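Local coordinates for protein putative SnoaL-like polyketide cyclase (Jannaschia sp., PDB 3KKG) that probably acts as a SnoaL-like polyketide cyclase of the NTF2 clan, though its own substrate is not established, at residues D83-V87 and L116-A120; W33-T38 and Q123-M127. One frame throughout, in Å; residues are numbered along the deposited sequence.

Contact 1. Residues D83-V87 and L116-A120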
loop_
_atom_site.group_PDB
_atom_site.type_symbol
_atom_site.label_atom_id
_atom_site.label_comp_id
_atom_site.label_asym_id
_atom_site.label_seq_id
_atom_site.Cartn_x
_atom_site.Cartn_y
_atom_site.Cartn_z
ATOM N N ASP A 83 9.914 15.069 -0.068
ATOM C CA ASP A 83 8.520 15.420 0.140
ATOM C C ASP A 83 7.542 14.209 0.061
ATOM O O ASP A 83 6.337 14.377 -0.053
ATOM C CB ASP A 83 8.127 16.535 -0.840
ATOM C CG ASP A 83 8.601 17.882 -0.399
ATOM O OD1 ASP A 83 8.717 18.151 0.822
ATOM O OD2 ASP A 83 8.834 18.743 -1.278
ATOM N N ASN A 84 8.080 12.982 0.137
ATOM C CA ASN A 84 7.275 11.765 0.171
ATOM C C ASN A 84 7.435 11.096 1.499
ATOM O O ASN A 84 8.538 10.805 1.901
ATOM C CB ASN A 84 7.724 10.773 -0.900
ATOM C CG ASN A 84 7.516 11.337 -2.313
ATOM O OD1 ASN A 84 6.431 11.239 -2.860
ATOM N ND2 ASN A 84 8.507 12.004 -2.833
ATOM N N VAL A 85 6.304 10.903 2.220
ATOM C CA VAL A 85 6.286 10.231 3.503
ATOM C C VAL A 85 5.354 9.037 3.394
ATOM O O VAL A 85 4.185 9.172 2.969
ATOM C CB VAL A 85 5.805 11.154 4.638
ATOM C CG1 VAL A 85 5.822 10.364 5.928
ATOM C CG2 VAL A 85 6.716 12.386 4.749
ATOM N N VAL A 86 5.849 7.884 3.810
ATOM C CA VAL A 86 5.104 6.636 3.755
ATOM C C VAL A 86 4.950 6.120 5.152
ATOM O O VAL A 86 5.919 6.012 5.900
ATOM C CB VAL A 86 5.860 5.575 2.890
ATOM C CG1 VAL A 86 5.070 4.241 2.852
ATOM C CG2 VAL A 86 6.184 6.151 1.482
ATOM N N VAL A 87 3.727 5.901 5.593
ATOM C CA VAL A 87 3.399 5.441 6.922
ATOM C C VAL A 87 2.728 4.087 6.816
ATOM O O VAL A 87 1.670 3.974 6.210
ATOM C CB VAL A 87 2.510 6.441 7.687
ATOM C CG1 VAL A 87 2.221 5.909 9.089
ATOM C CG2 VAL A 87 3.163 7.817 7.749
ATOM N N LEU A 116 0.431 6.948 1.753
ATOM C CA LEU A 116 1.536 7.517 1.001
ATOM C C LEU A 116 1.224 8.985 0.804
ATOM O O LEU A 116 0.280 9.344 0.055
ATOM C CB LEU A 116 1.675 6.761 -0.326
ATOM C CG LEU A 116 1.859 5.247 -0.122
ATOM C CD1 LEU A 116 0.774 4.484 -0.805
ATOM C CD2 LEU A 116 3.195 4.796 -0.593
ATOM N N PHE A 117 1.985 9.857 1.446
ATOM C CA PHE A 117 1.745 11.291 1.424
ATOM C C PHE A 117 2.730 11.987 0.509
ATOM O O PHE A 117 3.921 11.609 0.452
ATOM C CB PHE A 117 1.950 11.857 2.846
ATOM C CG PHE A 117 0.936 11.345 3.837
ATOM C CD1 PHE A 117 -0.244 12.019 4.043
ATOM C CD2 PHE A 117 1.196 10.234 4.627
ATOM C CE1 PHE A 117 -1.177 11.563 4.975
ATOM C CE2 PHE A 117 0.263 9.793 5.570
ATOM C CZ PHE A 117 -0.909 10.490 5.772
ATOM N N THR A 118 2.254 13.034 -0.147
ATOM C CA THR A 118 3.113 13.988 -0.849
ATOM C C THR A 118 2.886 15.351 -0.225
ATOM O O THR A 118 1.734 15.749 0.051
ATOM C CB THR A 118 2.758 14.045 -2.330
ATOM O OG1 THR A 118 2.791 12.708 -2.852
ATOM C CG2 THR A 118 3.760 14.883 -3.126
ATOM N N LEU A 119 3.997 16.039 0.045
ATOM C CA LEU A 119 3.935 17.371 0.602
ATOM C C LEU A 119 4.540 18.393 -0.374
ATOM O O LEU A 119 5.281 18.037 -1.285
ATOM C CB LEU A 119 4.668 17.428 1.952
ATOM C CG LEU A 119 4.157 16.557 3.111
ATOM C CD1 LEU A 119 4.858 15.194 3.152
ATOM C CD2 LEU A 119 4.208 17.311 4.477
ATOM N N ALA A 120 4.178 19.655 -0.181
ATOM C CA ALA A 120 4.815 20.769 -0.873
ATOM C C ALA A 120 4.884 21.923 0.110
ATOM O O ALA A 120 3.860 22.276 0.700
ATOM C CB ALA A 120 4.009 21.191 -2.111
HETATM O O HOH W 1 4.476 9.367 -1.275
#
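Val85 and Phe117 face each other as an antiparallel hydrogen-bonded pair. Phe117 N reaches Val85 O at 2.8 Å, nearly straight (171° at the hydrogen), and Val85 N returns a bond to Phe117 O. Leu119 N adds a third rung to Asp83 O at 2.9 Å. The Phe117 ring turns its edge to Val85 O, with CD2 at 3.6 Å, and Val87 CG2 meets CE2 obliquely. With Val85 CG1 anti to the backbone N (chi1 -180°), CG2 is left beside that N and meets Leu119 CD1 at 3.7 Å. Helix 6-16 covers this face. On the other face Val86 and Leu116 lie side by side, both Val86 methyls against Leu116 CD2. Asn84 and Thr118 also run alongside each other. A water donates hydrogen bonds to Asn84 OD1 at 3.1 Å and to Phe117 O. At the strand end the Asp83 carboxylate turns a face to Leu119 O, CG at 3.4 Å, and its OD1 bonds to Asn11. Cut back to alanine, this position would probably leave the Asn11 amide without its OD1 acceptor and take the carboxylate away from Leu119 O. Paired backbone groups thus carry two unlike faces, one apolar beneath a helix, the other partly polar and turned to the second subunit.

Contact 2. Residues W33-T38 and Q123-M127; sequences WRETMT and QVIEM
A short parallel beta bridge, made where helix 29-36 runs into strand 37-38, defines this contact. Met37 pairs with Val124. Val124 N bonds to Thr36 O at 2.8 Å, and Thr38 N bonds to Val124 O at 3.0 Å, so both backbone polar groups of Val124 are used. Trp33 O takes the last helical bonds, from Thr36 N and Met37 N, just before the chain straightens. Thr36 CG2 and Val124 CG2 lie alongside each other at 3.7 Å. Thr38 places OG1 between its backbone N and carbonyl carbon (chi1 61°). That turns CG2 against Gln123 CB at 3.5 Å, the two side chains crossing at about a right angle, and against Ile125 CG2. Met127, a selenomethionine, bends at its last torsion (chi3 74°). Its CE comes obliquely to Trp33 CH2 at 3.9 Å, with SE 5.3 Å from the centroid of the six-membered ring, a Met-aromatic contact. The indole NE1 is held separately by Gly22 O. Helix 54-67 packs on Trp33 through Ile58 and Asn61. Phe41 of strand 41-45 touches Val124 and Met127, and Phe117 of strand 108-120 touches the same two residues.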
loop_
_atom_site.group_PDB
_atom_site.type_symbol
_atom_site.label_atom_id
_atom_site.label_comp_id
_atom_site.label_asym_id
_atom_site.label_seq_id
_atom_site.Cartn_x
_atom_site.Cartn_y
_atom_site.Cartn_z
ATOM N N TRP A 33 -6.713 18.416 9.948
ATOM C CA TRP A 33 -6.637 18.288 8.498
ATOM C C TRP A 33 -6.591 19.670 7.814
ATOM O O TRP A 33 -5.790 19.904 6.915
ATOM C CB TRP A 33 -7.803 17.465 7.954
ATOM C CG TRP A 33 -7.652 15.976 8.082
ATOM C CD1 TRP A 33 -7.195 15.294 9.158
ATOM C CD2 TRP A 33 -7.969 14.992 7.093
ATOM N NE1 TRP A 33 -7.179 13.942 8.896
ATOM C CE2 TRP A 33 -7.650 13.730 7.644
ATOM C CE3 TRP A 33 -8.468 15.041 5.787
ATOM C CZ2 TRP A 33 -7.843 12.541 6.950
ATOM C CZ3 TRP A 33 -8.642 13.872 5.102
ATOM C CH2 TRP A 33 -8.365 12.646 5.688
ATOM N N ARG A 34 -7.442 20.592 8.257
ATOM C CA ARG A 34 -7.478 21.926 7.644
ATOM C C ARG A 34 -6.184 22.716 7.821
ATOM O O ARG A 34 -5.822 23.498 6.952
ATOM C CB ARG A 34 -8.668 22.730 8.155
ATOM C CG ARG A 34 -9.993 22.143 7.720
ATOM C CD ARG A 34 -11.173 22.933 8.218
ATOM N NE ARG A 34 -12.431 22.282 7.828
ATOM C CZ ARG A 34 -13.312 21.733 8.667
ATOM N NH1 ARG A 34 -13.140 21.745 9.984
ATOM N NH2 ARG A 34 -14.395 21.161 8.177
ATOM N N GLU A 35 -5.471 22.494 8.919
ATOM C CA GLU A 35 -4.168 23.141 9.107
ATOM C C GLU A 35 -2.984 22.442 8.432
ATOM O O GLU A 35 -1.943 23.046 8.210
ATOM C CB GLU A 35 -3.885 23.379 10.576
ATOM C CG GLU A 35 -3.659 22.195 11.479
ATOM C CD GLU A 35 -3.565 22.648 12.954
ATOM O OE1 GLU A 35 -2.709 23.508 13.244
ATOM O OE2 GLU A 35 -4.369 22.189 13.803
ATOM N N THR A 36 -3.160 21.175 8.074
ATOM C CA THR A 36 -2.087 20.336 7.519
ATOM C C THR A 36 -2.113 20.220 5.985
ATOM O O THR A 36 -1.084 20.155 5.312
ATOM C CB THR A 36 -2.238 18.912 8.148
ATOM O OG1 THR A 36 -2.072 19.044 9.575
ATOM C CG2 THR A 36 -1.160 17.952 7.657
HETATM N N MSE A 37 -3.327 20.049 5.451
HETATM C CA MSE A 37 -3.545 19.865 4.003
HETATM C C MSE A 37 -3.758 21.224 3.328
HETATM O O MSE A 37 -4.265 22.171 3.947
HETATM C CB MSE A 37 -4.788 19.003 3.728
HETATM C CG MSE A 37 -4.610 17.492 3.830
HETATM SE SE MSE A 37 -4.303 16.795 5.668
HETATM C CE MSE A 37 -4.784 14.919 5.322
ATOM N N THR A 38 -3.419 21.278 2.040
ATOM C CA THR A 38 -3.734 22.449 1.196
ATOM C C THR A 38 -5.204 22.379 0.777
ATOM O O THR A 38 -5.849 21.346 0.853
ATOM C CB THR A 38 -2.862 22.473 -0.057
ATOM O OG1 THR A 38 -3.105 21.288 -0.830
ATOM C CG2 THR A 38 -1.379 22.569 0.343
ATOM N N GLN A 123 3.114 21.465 3.550
ATOM C CA GLN A 123 1.694 21.136 3.608
ATOM C C GLN A 123 1.473 19.842 2.820
ATOM O O GLN A 123 2.183 19.569 1.848
ATOM C CB GLN A 123 0.849 22.266 2.992
ATOM C CG GLN A 123 1.163 23.669 3.487
ATOM C CD GLN A 123 0.316 24.734 2.789
ATOM O OE1 GLN A 123 0.776 25.424 1.863
ATOM N NE2 GLN A 123 -0.921 24.870 3.228
ATOM N N VAL A 124 0.498 19.045 3.244
ATOM C CA VAL A 124 0.150 17.824 2.551
ATOM C C VAL A 124 -0.751 18.138 1.355
ATOM O O VAL A 124 -1.826 18.778 1.499
ATOM C CB VAL A 124 -0.553 16.839 3.499
ATOM C CG1 VAL A 124 -1.018 15.592 2.753
ATOM C CG2 VAL A 124 0.336 16.455 4.674
ATOM N N ILE A 125 -0.316 17.714 0.179
ATOM C CA ILE A 125 -1.111 17.941 -1.053
ATOM C C ILE A 125 -1.825 16.702 -1.620
ATOM O O ILE A 125 -2.747 16.838 -2.455
ATOM C CB ILE A 125 -0.257 18.603 -2.148
ATOM C CG1 ILE A 125 0.867 17.676 -2.661
ATOM C CG2 ILE A 125 0.358 19.915 -1.620
ATOM C CD1 ILE A 125 1.615 18.232 -3.895
ATOM N N GLU A 126 -1.371 15.528 -1.223
ATOM C CA GLU A 126 -1.980 14.300 -1.723
ATOM C C GLU A 126 -1.727 13.171 -0.733
ATOM O O GLU A 126 -0.666 13.114 -0.071
ATOM C CB GLU A 126 -1.398 13.912 -3.077
ATOM C CG GLU A 126 -2.102 12.696 -3.700
ATOM C CD GLU A 126 -1.690 12.438 -5.125
ATOM O OE1 GLU A 126 -2.137 13.185 -6.005
ATOM O OE2 GLU A 126 -0.834 11.527 -5.295
HETATM N N MSE A 127 -2.711 12.295 -0.626
HETATM C CA MSE A 127 -2.666 11.133 0.210
HETATM C C MSE A 127 -3.217 9.951 -0.573
HETATM O O MSE A 127 -4.334 10.054 -1.069
HETATM C CB MSE A 127 -3.520 11.363 1.458
HETATM C CG MSE A 127 -3.547 10.232 2.439
HETATM SE SE MSE A 127 -4.614 10.708 3.971
HETATM C CE MSE A 127 -6.241 10.565 3.142
#

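From the N terminus the chain passes helix 6-16 and reaches 33-38 at the end of the second helix. Contact 2 stays open until 123-127 returns, closing a loop of 84 residues. Contact 1 is nested inside it: 83-87 pairs with 116-120 across 28 residues. A tight turn then leads from 116-120 into 123-127, neighbouring antiparallel strands of one mixed sheet. They meet directly at Thr118, whose O and N probably bond Ile125 N and Glu126 O in a classic beta bulge. Contact 1 thus joins strands 84-94 and 108-120, one face of which meets the second subunit, while contact 2 ties helix 29-36 to the same sheet.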